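Local coordinates for 70 kDa protein (Xanthomonas sp., PDB 4B2N), which is a haem-c dioxygenase that oxidatively and processively cleaves the polyisoprene of natural rubber latex, at residues A[363-375]-A[387-401]. Residues are numbered along the deposited sequence; the frame is centred on the assembly and turned at random.
Sequences GAVIYHERDLWAS and NGSCASCHGVYSPRH. With HEC (heme c), chain D.
The Tyr367 ring takes Cys390 CB over one face, 3.5 Å from its centroid in a CH-pi contact, with Cys390 SG oblique to it. At the edge of the ring, near its plane, the Tyr367 hydroxyl OH donates to Gly395 O over 2.8 Å, while the Tyr397 ring meets the Tyr367 ring obliquely, planes at 44°. CG anti to the backbone N (chi1 178°) carries the phenol alongside the short helix 391-394, with CE1 on Ala391 CB and OH at Gly395 just past its end. The His368 imidazole lies between Tyr367 CD1 on one face and His401 on the other, an offset stack with centroids 4.6 Å apart. Both its nitrogens are bonded in the ring plane: ND1 donates to Ala364 O one helical turn back, and NE2 accepts from Tyr397 N at 3.0 Å. The two bonds hold the ring's rotation and are consistent with the proton sitting on ND1. The His401 ring in turn takes His368 CB over the centre of one face, a CH-pi contact, and at its edge NE2 donates almost straight (169°) to the anti lone pair of Glu369 OE2, 2.7 Å away; Ser398 OG pairs with ND1. Two backbone bonds also cross: Ala391 N to Tyr367 O, and Leu372 N to Gly388 O at 2.8 Å, where the Trp373 ring edge also meets Gly388 O. Water 1 bridges Arg370 O and Cys390 N. The segment 387-401 holds the CXXCH haem-binding motif of c-type cytochromes: Cys390 and Cys393 are covalently attached to the haem, and His394 NE2 binds its iron at 2.0 Å, with His641 as second axial ligand. The end of helix 357-369 thus backs the haem-binding turn, helix 649-660 packs on Ala364, Ile366 and Tyr397, and helix 399-402 lays His401 against His368.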
ATOM      1  N   GLY A 363     -12.477 -25.850   7.914  1.00 24.29           N
ATOM      2  CA  GLY A 363     -11.574 -24.942   7.212  1.00 27.12           C
ATOM      3  C   GLY A 363     -10.267 -24.691   7.973  1.00 24.06           C
ATOM      4  O   GLY A 363      -9.224 -24.570   7.369  1.00 24.42           O
ATOM      5  N   ALA A 364     -10.339 -24.609   9.289  1.00 23.69           N
ATOM      6  CA  ALA A 364      -9.174 -24.350  10.079  1.00 22.85           C
ATOM      7  C   ALA A 364      -8.209 -25.465   9.901  1.00 24.93           C
ATOM      8  O   ALA A 364      -7.014 -25.259   9.776  1.00 23.68           O
ATOM      9  CB  ALA A 364      -9.535 -24.184  11.521  1.00 21.31           C
ATOM     10  N   VAL A 365      -8.748 -26.683   9.867  1.00 23.41           N
ATOM     11  CA  VAL A 365      -7.917 -27.847   9.698  1.00 24.80           C
ATOM     12  C   VAL A 365      -7.285 -27.871   8.320  1.00 25.40           C
ATOM     13  O   VAL A 365      -6.102 -28.204   8.203  1.00 27.18           O
ATOM     14  CB  VAL A 365      -8.705 -29.174   9.966  1.00 24.26           C
ATOM     15  CG1 VAL A 365      -7.788 -30.387   9.752  1.00 25.12           C
ATOM     16  CG2 VAL A 365      -9.137 -29.192  11.418  1.00 25.98           C
ATOM     17  N   ILE A 366      -8.087 -27.585   7.286  1.00 24.56           N
ATOM     18  CA  ILE A 366      -7.616 -27.646   5.943  1.00 23.29           C
ATOM     19  C   ILE A 366      -6.525 -26.595   5.847  1.00 25.33           C
ATOM     20  O   ILE A 366      -5.432 -26.858   5.343  1.00 27.09           O
ATOM     21  CB  ILE A 366      -8.751 -27.336   4.960  1.00 23.91           C
ATOM     22  CG1 ILE A 366      -9.771 -28.522   4.896  1.00 26.52           C
ATOM     23  CG2 ILE A 366      -8.173 -27.153   3.550  1.00 25.46           C
ATOM     24  CD1 ILE A 366     -11.168 -28.032   4.511  1.00 24.55           C
ATOM     25  N   TYR A 367      -6.831 -25.396   6.356  1.00 22.67           N
ATOM     26  CA  TYR A 367      -5.879 -24.250   6.293  1.00 20.59           C
ATOM     27  C   TYR A 367      -4.465 -24.700   6.753  1.00 20.47           C
ATOM     28  O   TYR A 367      -3.455 -24.486   6.054  1.00 19.87           O
ATOM     29  CB  TYR A 367      -6.417 -23.057   7.122  1.00 19.07           C
ATOM     30  CG  TYR A 367      -5.400 -21.897   7.098  1.00 19.97           C
ATOM     31  CD1 TYR A 367      -4.316 -21.906   7.924  1.00 19.67           C
ATOM     32  CD2 TYR A 367      -5.535 -20.841   6.215  1.00 19.24           C
ATOM     33  CE1 TYR A 367      -3.348 -20.906   7.864  1.00 19.66           C
ATOM     34  CE2 TYR A 367      -4.584 -19.854   6.155  1.00 18.77           C
ATOM     35  CZ  TYR A 367      -3.512 -19.888   6.961  1.00 18.64           C
ATOM     36  OH  TYR A 367      -2.576 -18.896   6.869  1.00 19.49           O
ATOM     37  N   HIS A 368      -4.404 -25.340   7.917  1.00 20.88           N
ATOM     38  CA  HIS A 368      -3.130 -25.675   8.559  1.00 20.99           C
ATOM     39  C   HIS A 368      -2.559 -27.032   8.143  1.00 22.45           C
ATOM     40  O   HIS A 368      -1.351 -27.297   8.304  1.00 21.49           O
ATOM     41  CB  HIS A 368      -3.354 -25.655  10.057  1.00 21.13           C
ATOM     42  CG  HIS A 368      -3.606 -24.290  10.610  1.00 21.50           C
ATOM     43  ND1 HIS A 368      -4.867 -23.740  10.690  1.00 20.53           N
ATOM     44  CD2 HIS A 368      -2.709 -23.329  11.068  1.00 19.32           C
ATOM     45  CE1 HIS A 368      -4.750 -22.498  11.226  1.00 19.95           C
ATOM     46  NE2 HIS A 368      -3.439 -22.262  11.473  1.00 20.72           N
ATOM     47  N   GLU A 369      -3.374 -27.896   7.538  1.00 24.95           N
ATOM     48  CA  GLU A 369      -2.876 -29.252   7.360  1.00 25.67           C
ATOM     49  C   GLU A 369      -2.944 -29.826   5.979  1.00 27.03           C
ATOM     50  O   GLU A 369      -2.228 -30.792   5.710  1.00 25.42           O
ATOM     51  CB  GLU A 369      -3.568 -30.234   8.351  1.00 26.85           C
ATOM     52  CG  GLU A 369      -3.359 -29.851   9.823  1.00 28.78           C
ATOM     53  CD  GLU A 369      -4.049 -30.776  10.813  1.00 29.28           C
ATOM     54  OE1 GLU A 369      -4.374 -31.926  10.454  1.00 33.12           O
ATOM     55  OE2 GLU A 369      -4.262 -30.373  11.964  1.00 27.94           O
ATOM     56  N   ARG A 370      -3.792 -29.273   5.110  1.00 27.16           N
ATOM     57  CA  ARG A 370      -3.999 -29.903   3.794  1.00 28.14           C
ATOM     58  C   ARG A 370      -2.830 -29.552   2.877  1.00 27.19           C
ATOM     59  O   ARG A 370      -2.554 -28.380   2.632  1.00 26.43           O
ATOM     60  CB  ARG A 370      -5.339 -29.483   3.173  1.00 26.64           C
ATOM     61  CG  ARG A 370      -6.008 -30.554   2.278  1.00 30.06           C
ATOM     62  CD  ARG A 370      -5.367 -30.732   0.919  1.00 28.93           C
ATOM     63  NE  ARG A 370      -6.372 -30.922  -0.149  1.00 29.13           N
ATOM     64  CZ  ARG A 370      -6.062 -31.026  -1.444  1.00 28.69           C
ATOM     65  NH1 ARG A 370      -4.785 -31.007  -1.821  1.00 30.13           N
ATOM     66  NH2 ARG A 370      -7.018 -31.175  -2.367  1.00 29.26           N
ATOM     67  N   ASP A 371      -2.122 -30.567   2.390  1.00 26.89           N
ATOM     68  CA  ASP A 371      -1.011 -30.327   1.488  1.00 28.55           C
ATOM     69  C   ASP A 371      -1.575 -30.071   0.104  1.00 28.03           C
ATOM     70  O   ASP A 371      -2.238 -30.927  -0.454  1.00 26.77           O
ATOM     71  CB  ASP A 371      -0.068 -31.522   1.469  1.00 30.60           C
ATOM     72  CG  ASP A 371       1.180 -31.311   0.577  1.00 33.37           C
ATOM     73  OD1 ASP A 371       1.300 -30.336  -0.269  1.00 29.08           O
ATOM     74  OD2 ASP A 371       2.072 -32.169   0.734  1.00 33.35           O
ATOM     75  N   LEU A 372      -1.304 -28.901  -0.471  1.00 25.37           N
ATOM     76  CA  LEU A 372      -1.874 -28.598  -1.783  1.00 24.16           C
ATOM     77  C   LEU A 372      -1.258 -29.394  -2.906  1.00 23.52           C
ATOM     78  O   LEU A 372      -1.851 -29.516  -3.994  1.00 22.39           O
ATOM     79  CB  LEU A 372      -1.880 -27.062  -2.087  1.00 24.34           C
ATOM     80  CG  LEU A 372      -2.795 -26.276  -1.128  1.00 23.59           C
ATOM     81  CD1 LEU A 372      -2.589 -24.782  -1.335  1.00 20.87           C
ATOM     82  CD2 LEU A 372      -4.271 -26.633  -1.215  1.00 24.68           C
ATOM     83  N   TRP A 373      -0.068 -29.931  -2.621  1.00 26.37           N
ATOM     84  CA  TRP A 373       0.682 -30.809  -3.509  1.00 29.38           C
ATOM     85  C   TRP A 373       0.459 -32.265  -3.184  1.00 32.42           C
ATOM     86  O   TRP A 373       1.151 -33.106  -3.728  1.00 32.26           O
ATOM     87  CB  TRP A 373       2.176 -30.519  -3.381  1.00 27.24           C
ATOM     88  CG  TRP A 373       2.603 -29.230  -4.007  1.00 27.98           C
ATOM     89  CD1 TRP A 373       3.197 -29.041  -5.263  1.00 28.71           C
ATOM     90  CD2 TRP A 373       2.463 -27.876  -3.431  1.00 27.18           C
ATOM     91  NE1 TRP A 373       3.459 -27.709  -5.477  1.00 25.93           N
ATOM     92  CE2 TRP A 373       3.022 -26.953  -4.424  1.00 27.26           C
ATOM     93  CE3 TRP A 373       1.962 -27.366  -2.227  1.00 26.13           C
ATOM     94  CZ2 TRP A 373       3.061 -25.570  -4.212  1.00 25.43           C
ATOM     95  CZ3 TRP A 373       1.983 -25.962  -2.028  1.00 26.19           C
ATOM     96  CH2 TRP A 373       2.520 -25.090  -3.000  1.00 26.34           C
ATOM     97  N   ALA A 374      -0.497 -32.592  -2.303  1.00 34.96           N
ATOM     98  CA  ALA A 374      -0.759 -34.009  -1.962  1.00 34.15           C
ATOM     99  C   ALA A 374      -1.123 -34.846  -3.180  1.00 35.89           C
ATOM    100  O   ALA A 374      -1.704 -34.349  -4.144  1.00 35.23           O
ATOM    101  CB  ALA A 374      -1.852 -34.111  -0.932  1.00 34.26           C
ATOM    102  N   SER A 375      -0.778 -36.126  -3.130  1.00 38.55           N
ATOM    103  CA  SER A 375      -1.129 -37.097  -4.180  1.00 40.69           C
ATOM    104  C   SER A 375      -0.643 -36.653  -5.547  1.00 40.92           C
ATOM    105  O   SER A 375      -1.405 -36.718  -6.508  1.00 40.14           O
ATOM    106  CB  SER A 375      -2.638 -37.355  -4.272  1.00 38.04           C
ATOM    107  OG  SER A 375      -3.259 -37.599  -3.015  1.00 41.20           O
ATOM    108  N   ASN A 387       4.742 -27.776   4.785  1.00 26.52           N
ATOM    109  CA  ASN A 387       3.739 -28.845   4.629  1.00 26.25           C
ATOM    110  C   ASN A 387       2.707 -28.612   3.497  1.00 25.39           C
ATOM    111  O   ASN A 387       1.684 -29.312   3.396  1.00 25.07           O
ATOM    112  CB  ASN A 387       3.074 -29.161   6.003  1.00 24.98           C
ATOM    113  CG  ASN A 387       1.893 -28.265   6.318  1.00 25.93           C
ATOM    114  OD1 ASN A 387       0.983 -28.654   7.045  1.00 30.23           O
ATOM    115  ND2 ASN A 387       1.921 -27.051   5.812  1.00 22.41           N
ATOM    116  N   GLY A 388       2.983 -27.638   2.622  1.00 24.86           N
ATOM    117  CA  GLY A 388       2.160 -27.416   1.434  1.00 23.98           C
ATOM    118  C   GLY A 388       0.795 -26.791   1.726  1.00 23.27           C
ATOM    119  O   GLY A 388      -0.082 -26.695   0.798  1.00 23.54           O
ATOM    120  N   SER A 389       0.584 -26.417   2.997  1.00 20.73           N
ATOM    121  CA  SER A 389      -0.716 -25.845   3.385  1.00 22.00           C
ATOM    122  C   SER A 389      -0.729 -24.329   3.264  1.00 22.59           C
ATOM    123  O   SER A 389       0.328 -23.712   3.055  1.00 23.17           O
ATOM    124  CB  SER A 389      -1.048 -26.215   4.817  1.00 21.95           C
ATOM    125  OG  SER A 389      -0.195 -25.518   5.702  1.00 20.80           O
ATOM    126  N   CYS A 390      -1.921 -23.721   3.355  1.00 22.03           N
ATOM    127  CA  CYS A 390      -1.996 -22.220   3.406  1.00 21.00           C
ATOM    128  C   CYS A 390      -1.051 -21.674   4.444  1.00 20.71           C
ATOM    129  O   CYS A 390      -0.352 -20.664   4.230  1.00 21.86           O
ATOM    130  CB  CYS A 390      -3.370 -21.809   3.879  1.00 20.44           C
ATOM    131  SG  CYS A 390      -4.754 -22.558   3.001  1.00 21.64           S
ATOM    132  N   ALA A 391      -1.051 -22.362   5.578  1.00 21.01           N
ATOM    133  CA  ALA A 391      -0.199 -22.004   6.718  1.00 21.49           C
ATOM    134  C   ALA A 391       1.279 -21.969   6.412  1.00 20.84           C
ATOM    135  O   ALA A 391       1.966 -21.131   6.967  1.00 20.02           O
ATOM    136  CB  ALA A 391      -0.480 -22.906   7.892  1.00 21.68           C
ATOM    137  N   SER A 392       1.772 -22.868   5.535  1.00 20.77           N
ATOM    138  CA  SER A 392       3.189 -22.898   5.166  1.00 19.67           C
ATOM    139  C   SER A 392       3.691 -21.634   4.481  1.00 20.14           C
ATOM    140  O   SER A 392       4.864 -21.512   4.238  1.00 20.50           O
ATOM    141  CB  SER A 392       3.520 -24.113   4.247  1.00 20.50           C
ATOM    142  OG  SER A 392       2.864 -24.011   2.990  1.00 21.88           O
ATOM    143  N   CYS A 393       2.807 -20.716   4.127  1.00 20.85           N
ATOM    144  CA  CYS A 393       3.243 -19.435   3.531  1.00 18.87           C
ATOM    145  C   CYS A 393       2.650 -18.348   4.322  1.00 20.21           C
ATOM    146  O   CYS A 393       3.358 -17.463   4.779  1.00 20.24           O
ATOM    147  CB  CYS A 393       2.746 -19.259   2.100  1.00 21.10           C
ATOM    148  SG  CYS A 393       3.526 -20.506   1.057  1.00 19.31           S
ATOM    149  N   HIS A 394       1.321 -18.376   4.457  1.00 18.67           N
ATOM    150  CA  HIS A 394       0.648 -17.236   5.059  1.00 18.37           C
ATOM    151  C   HIS A 394       0.879 -17.041   6.557  1.00 18.58           C
ATOM    152  O   HIS A 394       0.872 -15.920   7.086  1.00 19.59           O
ATOM    153  CB  HIS A 394      -0.829 -17.307   4.744  1.00 16.50           C
ATOM    154  CG  HIS A 394      -1.147 -16.940   3.352  1.00 17.30           C
ATOM    155  ND1 HIS A 394      -1.315 -15.630   2.949  1.00 16.15           N
ATOM    156  CD2 HIS A 394      -1.415 -17.720   2.270  1.00 16.58           C
ATOM    157  CE1 HIS A 394      -1.647 -15.618   1.645  1.00 16.00           C
ATOM    158  NE2 HIS A 394      -1.697 -16.890   1.216  1.00 15.98           N
ATOM    159  N   GLY A 395       1.090 -18.129   7.278  1.00 21.29           N
ATOM    160  CA  GLY A 395       1.138 -18.032   8.729  1.00 19.91           C
ATOM    161  C   GLY A 395       0.240 -19.011   9.443  1.00 19.25           C
ATOM    162  O   GLY A 395      -0.765 -19.479   8.875  1.00 19.72           O
ATOM    163  N   VAL A 396       0.568 -19.278  10.708  1.00 18.56           N
ATOM    164  CA  VAL A 396      -0.275 -20.124  11.571  1.00 20.82           C
ATOM    165  C   VAL A 396      -1.210 -19.294  12.463  1.00 19.66           C
ATOM    166  O   VAL A 396      -0.748 -18.441  13.245  1.00 22.02           O
ATOM    167  CB  VAL A 396       0.626 -20.978  12.499  1.00 22.13           C
ATOM    168  CG1 VAL A 396      -0.225 -21.781  13.479  1.00 23.14           C
ATOM    169  CG2 VAL A 396       1.507 -21.911  11.677  1.00 21.24           C
ATOM    170  N   TYR A 397      -2.529 -19.520  12.317  1.00 19.52           N
ATOM    171  CA  TYR A 397      -3.523 -18.708  13.005  1.00 18.36           C
ATOM    172  C   TYR A 397      -4.127 -19.425  14.189  1.00 19.52           C
ATOM    173  O   TYR A 397      -4.515 -18.779  15.127  1.00 20.78           O
ATOM    174  CB  TYR A 397      -4.663 -18.236  12.079  1.00 18.63           C
ATOM    175  CG  TYR A 397      -4.163 -17.336  10.983  1.00 18.61           C
ATOM    176  CD1 TYR A 397      -3.395 -16.230  11.278  1.00 19.36           C
ATOM    177  CD2 TYR A 397      -4.413 -17.637   9.658  1.00 18.21           C
ATOM    178  CE1 TYR A 397      -2.867 -15.424  10.256  1.00 18.95           C
ATOM    179  CE2 TYR A 397      -3.877 -16.893   8.619  1.00 18.35           C
ATOM    180  CZ  TYR A 397      -3.127 -15.770   8.920  1.00 17.92           C
ATOM    181  OH  TYR A 397      -2.620 -15.037   7.887  1.00 17.99           O
ATOM    182  N   SER A 398      -4.268 -20.738  14.089  1.00 19.59           N
ATOM    183  CA  SER A 398      -5.005 -21.549  15.043  1.00 20.56           C
ATOM    184  C   SER A 398      -4.160 -21.683  16.319  1.00 21.80           C
ATOM    185  O   SER A 398      -2.967 -22.102  16.227  1.00 21.08           O
ATOM    186  CB  SER A 398      -5.274 -22.910  14.397  1.00 21.74           C
ATOM    187  OG  SER A 398      -5.131 -23.968  15.317  1.00 24.69           O
ATOM    188  N   PRO A 399      -4.729 -21.285  17.490  1.00 21.40           N
ATOM    189  CA  PRO A 399      -3.921 -21.386  18.711  1.00 23.97           C
ATOM    190  C   PRO A 399      -3.419 -22.815  18.938  1.00 25.06           C
ATOM    191  O   PRO A 399      -2.330 -23.024  19.434  1.00 26.11           O
ATOM    192  CB  PRO A 399      -4.924 -21.004  19.808  1.00 25.38           C
ATOM    193  CG  PRO A 399      -5.868 -20.067  19.120  1.00 26.05           C
ATOM    194  CD  PRO A 399      -6.063 -20.723  17.769  1.00 23.55           C
ATOM    195  N   ARG A 400      -4.233 -23.783  18.544  1.00 24.70           N
ATOM    196  CA  ARG A 400      -3.842 -25.193  18.700  1.00 27.11           C
ATOM    197  C   ARG A 400      -2.585 -25.521  17.889  1.00 28.14           C
ATOM    198  O   ARG A 400      -1.662 -26.114  18.412  1.00 29.25           O
ATOM    199  CB  ARG A 400      -4.987 -26.114  18.327  1.00 27.17           C
ATOM    200  CG  ARG A 400      -4.679 -27.589  18.568  1.00 28.90           C
ATOM    201  CD  ARG A 400      -5.742 -28.534  18.006  1.00 30.74           C
ATOM    202  NE  ARG A 400      -7.075 -28.245  18.516  1.00 30.93           N
ATOM    203  CZ  ARG A 400      -8.193 -28.841  18.107  1.00 30.68           C
ATOM    204  NH1 ARG A 400      -8.167 -29.799  17.172  1.00 32.91           N
ATOM    205  NH2 ARG A 400      -9.352 -28.466  18.617  1.00 29.22           N
ATOM    206  N   HIS A 401      -2.530 -25.084  16.631  1.00 28.02           N
ATOM    207  CA  HIS A 401      -1.370 -25.335  15.822  1.00 25.33           C
ATOM    208  C   HIS A 401      -0.252 -24.430  16.234  1.00 26.01           C
ATOM    209  O   HIS A 401       0.914 -24.820  16.137  1.00 26.39           O
ATOM    210  CB  HIS A 401      -1.739 -25.166  14.374  1.00 25.08           C
ATOM    211  CG  HIS A 401      -2.668 -26.236  13.885  1.00 26.20           C
ATOM    212  ND1 HIS A 401      -4.002 -26.212  14.117  1.00 27.13           N
ATOM    213  CD2 HIS A 401      -2.422 -27.390  13.179  1.00 27.32           C
ATOM    214  CE1 HIS A 401      -4.572 -27.281  13.574  1.00 26.45           C
ATOM    215  NE2 HIS A 401      -3.618 -28.025  13.027  1.00 26.46           N
TER
HETATM  216 FE   HEC D 701      -2.034 -17.535  -0.670  1.00 18.49          FE
HETATM  217  CHA HEC D 701      -2.201 -14.288  -1.841  1.00 16.76           C
HETATM  218  CHB HEC D 701      -5.325 -17.303   0.684  1.00 17.69           C
HETATM  219  CHC HEC D 701      -2.097 -20.875   0.047  1.00 18.35           C
HETATM  220  CHD HEC D 701       1.369 -17.482  -0.938  1.00 17.68           C
HETATM  221  NA  HEC D 701      -3.407 -16.058  -0.500  1.00 18.57           N
HETATM  222  C1A HEC D 701      -3.374 -14.818  -1.185  1.00 18.22           C
HETATM  223  C2A HEC D 701      -4.623 -14.079  -1.016  1.00 17.18           C
HETATM  224  C3A HEC D 701      -5.533 -14.963  -0.264  1.00 18.27           C
HETATM  225  C4A HEC D 701      -4.781 -16.180  -0.036  1.00 18.09           C
HETATM  226  CMA HEC D 701      -6.939 -14.617   0.172  1.00 16.76           C
HETATM  227  CAA HEC D 701      -4.917 -12.635  -1.416  1.00 17.16           C
HETATM  228  CBA HEC D 701      -4.299 -11.847  -0.203  1.00 16.35           C
HETATM  229  CGA HEC D 701      -4.262 -10.340  -0.500  1.00 16.37           C
HETATM  230  O1A HEC D 701      -4.574  -9.983  -1.666  1.00 15.45           O
HETATM  231  O2A HEC D 701      -3.983  -9.439   0.373  1.00 16.75           O
HETATM  232  NB  HEC D 701      -3.508 -18.844   0.213  1.00 19.52           N
HETATM  233  C1B HEC D 701      -4.729 -18.632   0.701  1.00 18.30           C
HETATM  234  C2B HEC D 701      -5.427 -19.805   1.238  1.00 19.50           C
HETATM  235  C3B HEC D 701      -4.446 -20.884   1.017  1.00 18.74           C
HETATM  236  C4B HEC D 701      -3.331 -20.185   0.398  1.00 19.13           C
HETATM  237  CMB HEC D 701      -6.805 -19.835   1.859  1.00 19.00           C
HETATM  238  CAB HEC D 701      -4.578 -22.363   1.312  1.00 19.89           C
HETATM  239  CBB HEC D 701      -5.534 -23.013   0.526  1.00 18.72           C
HETATM  240  NC  HEC D 701      -0.657 -18.866  -0.346  1.00 19.01           N
HETATM  241  C1C HEC D 701      -0.822 -20.274  -0.216  1.00 19.09           C
HETATM  242  C2C HEC D 701       0.407 -21.052  -0.316  1.00 19.58           C
HETATM  243  C3C HEC D 701       1.415 -20.059  -0.591  1.00 18.96           C
HETATM  244  C4C HEC D 701       0.717 -18.747  -0.698  1.00 19.54           C
HETATM  245  CMC HEC D 701       0.587 -22.554  -0.165  1.00 18.53           C
HETATM  246  CAC HEC D 701       2.868 -20.368  -0.798  1.00 22.14           C
HETATM  247  CBC HEC D 701       3.351 -21.275  -1.668  1.00 21.32           C
HETATM  248  ND  HEC D 701      -0.700 -16.160  -1.181  1.00 17.43           N
HETATM  249  C1D HEC D 701       0.615 -16.277  -1.323  1.00 17.12           C
HETATM  250  C2D HEC D 701       1.358 -15.130  -1.827  1.00 17.15           C
HETATM  251  C3D HEC D 701       0.308 -14.181  -2.113  1.00 16.67           C
HETATM  252  C4D HEC D 701      -0.892 -14.910  -1.715  1.00 17.49           C
HETATM  253  CMD HEC D 701       2.844 -14.979  -2.032  1.00 16.40           C
HETATM  254  CAD HEC D 701       0.467 -12.783  -2.666  1.00 16.40           C
HETATM  255  CBD HEC D 701       0.216 -12.927  -4.175  1.00 16.60           C
HETATM  256  CGD HEC D 701       0.290 -11.606  -4.904  1.00 15.52           C
HETATM  257  O1D HEC D 701       1.031 -11.441  -5.882  1.00 18.01           O
HETATM  258  O2D HEC D 701      -0.397 -10.724  -4.433  1.00 14.23           O
HETATM  259  O   HOH W   1      -3.900 -25.950   2.966  1.00 21.61           O
HETATM  260  O   HOH W   2       0.404 -31.309   4.976  1.00 32.33           O